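Side-chain contact in putative dehydratase (Mesorhizobium loti, PDB 2POZ), which is of unknown function but may be a lyase, perhaps a dehydratase, of the mandelate racemase/muconate lactonizing enzyme family in the enolase superfamily: residues E140-V145 and V189-D194. Residues are numbered along the deposited sequence; the frame is centred on the assembly and turned at random.
Sequences EFARAV and VKAVRD
The ring of Phe141 meets one methyl of Val192: CG2 approaches obliquely, touching ring atom CD1 of Phe141 at 4.1 Å and the CB that carries the ring at the same distance. This is a worked example of how the barrel domain of the enolase superfamily dresses its parallel strands. Helix 179-196 is the crossover helix between the neighbouring strands 155-158 and 201-205, and helix 138-144, which precedes the first of them, leans against it. The CA atoms of Ala142 and Val192 are only 5.1 Å apart, a close approach that the alanines Ala142 and Ala191 leave room for. Ala142 lays its CB 4.2 Å from CB of Ala191 and 4.0 Å from that residue's carbonyl O. Phe141 starts out toward the other helix, but a chi1 of -94°, well off the staggered position near -60°, turns the ring away from the segment 189-194; the side chain also touches Phe158 and Arg188. Val192, with CG1 anti to the backbone N (chi1 171°), divides its two methyls between partners, CG2 for Phe141 and CG1 for Val145; Phe158 and Leu202 add further apolar contacts from the strands. No hydrogen bond joins the segments. Within helix 179-196, Lys190 NZ reaches one turn on to the syn lone pair of Asp194 OD2, a 3.0 Å salt bridge. Between two buried valines, Val145 CG1 rests 3.9 Å from Val192 CG1.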
ATOM      1  N   GLU A 140       6.970 -46.931   7.587  1.00 13.44           N
ATOM      2  CA  GLU A 140       8.261 -46.968   6.912  1.00 15.42           C
ATOM      3  C   GLU A 140       9.011 -45.666   7.204  1.00 13.38           C
ATOM      4  O   GLU A 140      10.241 -45.647   7.268  1.00 12.28           O
ATOM      5  CB  GLU A 140       8.073 -47.177   5.403  1.00 15.99           C
ATOM      6  CG  GLU A 140       7.391 -48.514   5.097  1.00 18.53           C
ATOM      7  CD  GLU A 140       7.123 -48.740   3.621  1.00 20.28           C
ATOM      8  OE1 GLU A 140       6.779 -47.771   2.909  1.00 16.99           O
ATOM      9  OE2 GLU A 140       7.235 -49.903   3.176  1.00 20.25           O
ATOM     10  N   PHE A 141       8.272 -44.577   7.386  1.00 12.42           N
ATOM     11  CA  PHE A 141       8.909 -43.311   7.716  1.00 12.58           C
ATOM     12  C   PHE A 141       9.471 -43.456   9.124  1.00 13.21           C
ATOM     13  O   PHE A 141      10.567 -42.983   9.404  1.00 13.75           O
ATOM     14  CB  PHE A 141       7.899 -42.160   7.642  1.00 12.74           C
ATOM     15  CG  PHE A 141       7.890 -41.458   6.312  1.00 12.51           C
ATOM     16  CD1 PHE A 141       8.733 -40.376   6.078  1.00 13.87           C
ATOM     17  CD2 PHE A 141       7.078 -41.914   5.276  1.00 12.19           C
ATOM     18  CE1 PHE A 141       8.770 -39.755   4.830  1.00 13.77           C
ATOM     19  CE2 PHE A 141       7.105 -41.307   4.026  1.00 12.06           C
ATOM     20  CZ  PHE A 141       7.950 -40.225   3.798  1.00 13.84           C
ATOM     21  N   ALA A 142       8.733 -44.139   9.998  1.00 13.51           N
ATOM     22  CA  ALA A 142       9.180 -44.350  11.375  1.00 13.74           C
ATOM     23  C   ALA A 142      10.482 -45.154  11.422  1.00 14.51           C
ATOM     24  O   ALA A 142      11.396 -44.825  12.186  1.00 15.31           O
ATOM     25  CB  ALA A 142       8.095 -45.061  12.183  1.00 15.80           C
ATOM     26  N   ARG A 143      10.567 -46.203  10.610  1.00 13.41           N
ATOM     27  CA  ARG A 143      11.772 -47.030  10.559  1.00 15.14           C
ATOM     28  C   ARG A 143      12.938 -46.254   9.955  1.00 14.35           C
ATOM     29  O   ARG A 143      14.082 -46.443  10.341  1.00 15.77           O
ATOM     30  CB  ARG A 143      11.554 -48.285   9.695  1.00 16.89           C
ATOM     31  CG  ARG A 143      10.575 -49.316  10.236  1.00 19.74           C
ATOM     32  CD  ARG A 143      11.045 -49.920  11.556  1.00 20.38           C
ATOM     33  NE  ARG A 143      12.483 -50.189  11.591  1.00 24.16           N
ATOM     34  CZ  ARG A 143      13.134 -51.050  10.808  1.00 25.43           C
ATOM     35  NH1 ARG A 143      12.496 -51.768   9.890  1.00 24.05           N
ATOM     36  NH2 ARG A 143      14.446 -51.191  10.946  1.00 27.60           N
ATOM     37  N   ALA A 144      12.636 -45.394   8.991  1.00 14.03           N
ATOM     38  CA  ALA A 144      13.661 -44.618   8.300  1.00 14.21           C
ATOM     39  C   ALA A 144      14.468 -43.644   9.161  1.00 14.82           C
ATOM     40  O   ALA A 144      15.606 -43.324   8.813  1.00 15.33           O
ATOM     41  CB  ALA A 144      13.033 -43.873   7.129  1.00 11.50           C
ATOM     42  N   VAL A 145      13.902 -43.163  10.270  1.00 15.14           N
ATOM     43  CA  VAL A 145      14.633 -42.212  11.120  1.00 16.49           C
ATOM     44  C   VAL A 145      15.783 -42.880  11.874  1.00 18.20           C
ATOM     45  O   VAL A 145      16.744 -42.219  12.276  1.00 17.02           O
ATOM     46  CB  VAL A 145      13.720 -41.537  12.184  1.00 17.65           C
ATOM     47  CG1 VAL A 145      12.462 -40.968  11.526  1.00 15.12           C
ATOM     48  CG2 VAL A 145      13.362 -42.533  13.285  1.00 16.53           C
ATOM     49  N   VAL A 189       4.233 -37.479   9.041  1.00 12.96           N
ATOM     50  CA  VAL A 189       4.914 -36.503   9.885  1.00 12.89           C
ATOM     51  C   VAL A 189       4.825 -36.943  11.352  1.00 11.97           C
ATOM     52  O   VAL A 189       5.810 -36.882  12.094  1.00 12.50           O
ATOM     53  CB  VAL A 189       4.299 -35.080   9.720  1.00 14.21           C
ATOM     54  CG1 VAL A 189       5.031 -34.085  10.608  1.00 12.43           C
ATOM     55  CG2 VAL A 189       4.401 -34.636   8.263  1.00 14.68           C
ATOM     56  N   LYS A 190       3.647 -37.402  11.760  1.00 13.01           N
ATOM     57  CA  LYS A 190       3.441 -37.856  13.130  1.00 14.53           C
ATOM     58  C   LYS A 190       4.283 -39.090  13.444  1.00 14.75           C
ATOM     59  O   LYS A 190       4.802 -39.218  14.548  1.00 14.66           O
ATOM     60  CB  LYS A 190       1.959 -38.157  13.377  1.00 16.90           C
ATOM     61  CG  LYS A 190       1.652 -38.607  14.810  1.00 20.32           C
ATOM     62  CD  LYS A 190       0.152 -38.732  15.042  1.00 22.51           C
ATOM     63  CE  LYS A 190      -0.168 -39.011  16.505  1.00 24.77           C
ATOM     64  NZ  LYS A 190       0.323 -40.352  16.936  1.00 26.02           N
ATOM     65  N   ALA A 191       4.422 -39.994  12.477  1.00 14.10           N
ATOM     66  CA  ALA A 191       5.223 -41.195  12.683  1.00 14.60           C
ATOM     67  C   ALA A 191       6.687 -40.812  12.907  1.00 15.00           C
ATOM     68  O   ALA A 191       7.377 -41.428  13.721  1.00 13.75           O
ATOM     69  CB  ALA A 191       5.104 -42.126  11.484  1.00 14.37           C
ATOM     70  N   VAL A 192       7.159 -39.797  12.185  1.00 14.10           N
ATOM     71  CA  VAL A 192       8.538 -39.343  12.338  1.00 13.69           C
ATOM     72  C   VAL A 192       8.745 -38.741  13.727  1.00 14.65           C
ATOM     73  O   VAL A 192       9.754 -39.013  14.382  1.00 14.70           O
ATOM     74  CB  VAL A 192       8.920 -38.291  11.256  1.00 13.85           C
ATOM     75  CG1 VAL A 192      10.281 -37.680  11.568  1.00 11.59           C
ATOM     76  CG2 VAL A 192       8.968 -38.955   9.889  1.00 10.82           C
ATOM     77  N   ARG A 193       7.790 -37.928  14.177  1.00 13.84           N
ATOM     78  CA  ARG A 193       7.888 -37.308  15.494  1.00 15.26           C
ATOM     79  C   ARG A 193       7.880 -38.380  16.581  1.00 17.15           C
ATOM     80  O   ARG A 193       8.731 -38.376  17.477  1.00 17.34           O
ATOM     81  CB  ARG A 193       6.727 -36.331  15.725  1.00 14.27           C
ATOM     82  CG  ARG A 193       6.615 -35.806  17.169  1.00 13.97           C
ATOM     83  CD  ARG A 193       7.957 -35.273  17.690  1.00 12.50           C
ATOM     84  NE  ARG A 193       8.332 -33.996  17.089  1.00 14.09           N
ATOM     85  CZ  ARG A 193       9.571 -33.510  17.071  1.00 13.04           C
ATOM     86  NH1 ARG A 193      10.573 -34.194  17.616  1.00 13.92           N
ATOM     87  NH2 ARG A 193       9.811 -32.328  16.521  1.00 14.12           N
ATOM     88  N   ASP A 194       6.930 -39.307  16.488  1.00 16.94           N
ATOM     89  CA  ASP A 194       6.814 -40.378  17.471  1.00 18.73           C
ATOM     90  C   ASP A 194       8.059 -41.252  17.536  1.00 18.88           C
ATOM     91  O   ASP A 194       8.487 -41.637  18.617  1.00 19.32           O
ATOM     92  CB  ASP A 194       5.588 -41.253  17.179  1.00 20.79           C
ATOM     93  CG  ASP A 194       4.277 -40.489  17.306  1.00 24.94           C
ATOM     94  OD1 ASP A 194       4.262 -39.433  17.971  1.00 27.09           O
ATOM     95  OD2 ASP A 194       3.258 -40.952  16.752  1.00 26.43           O
TER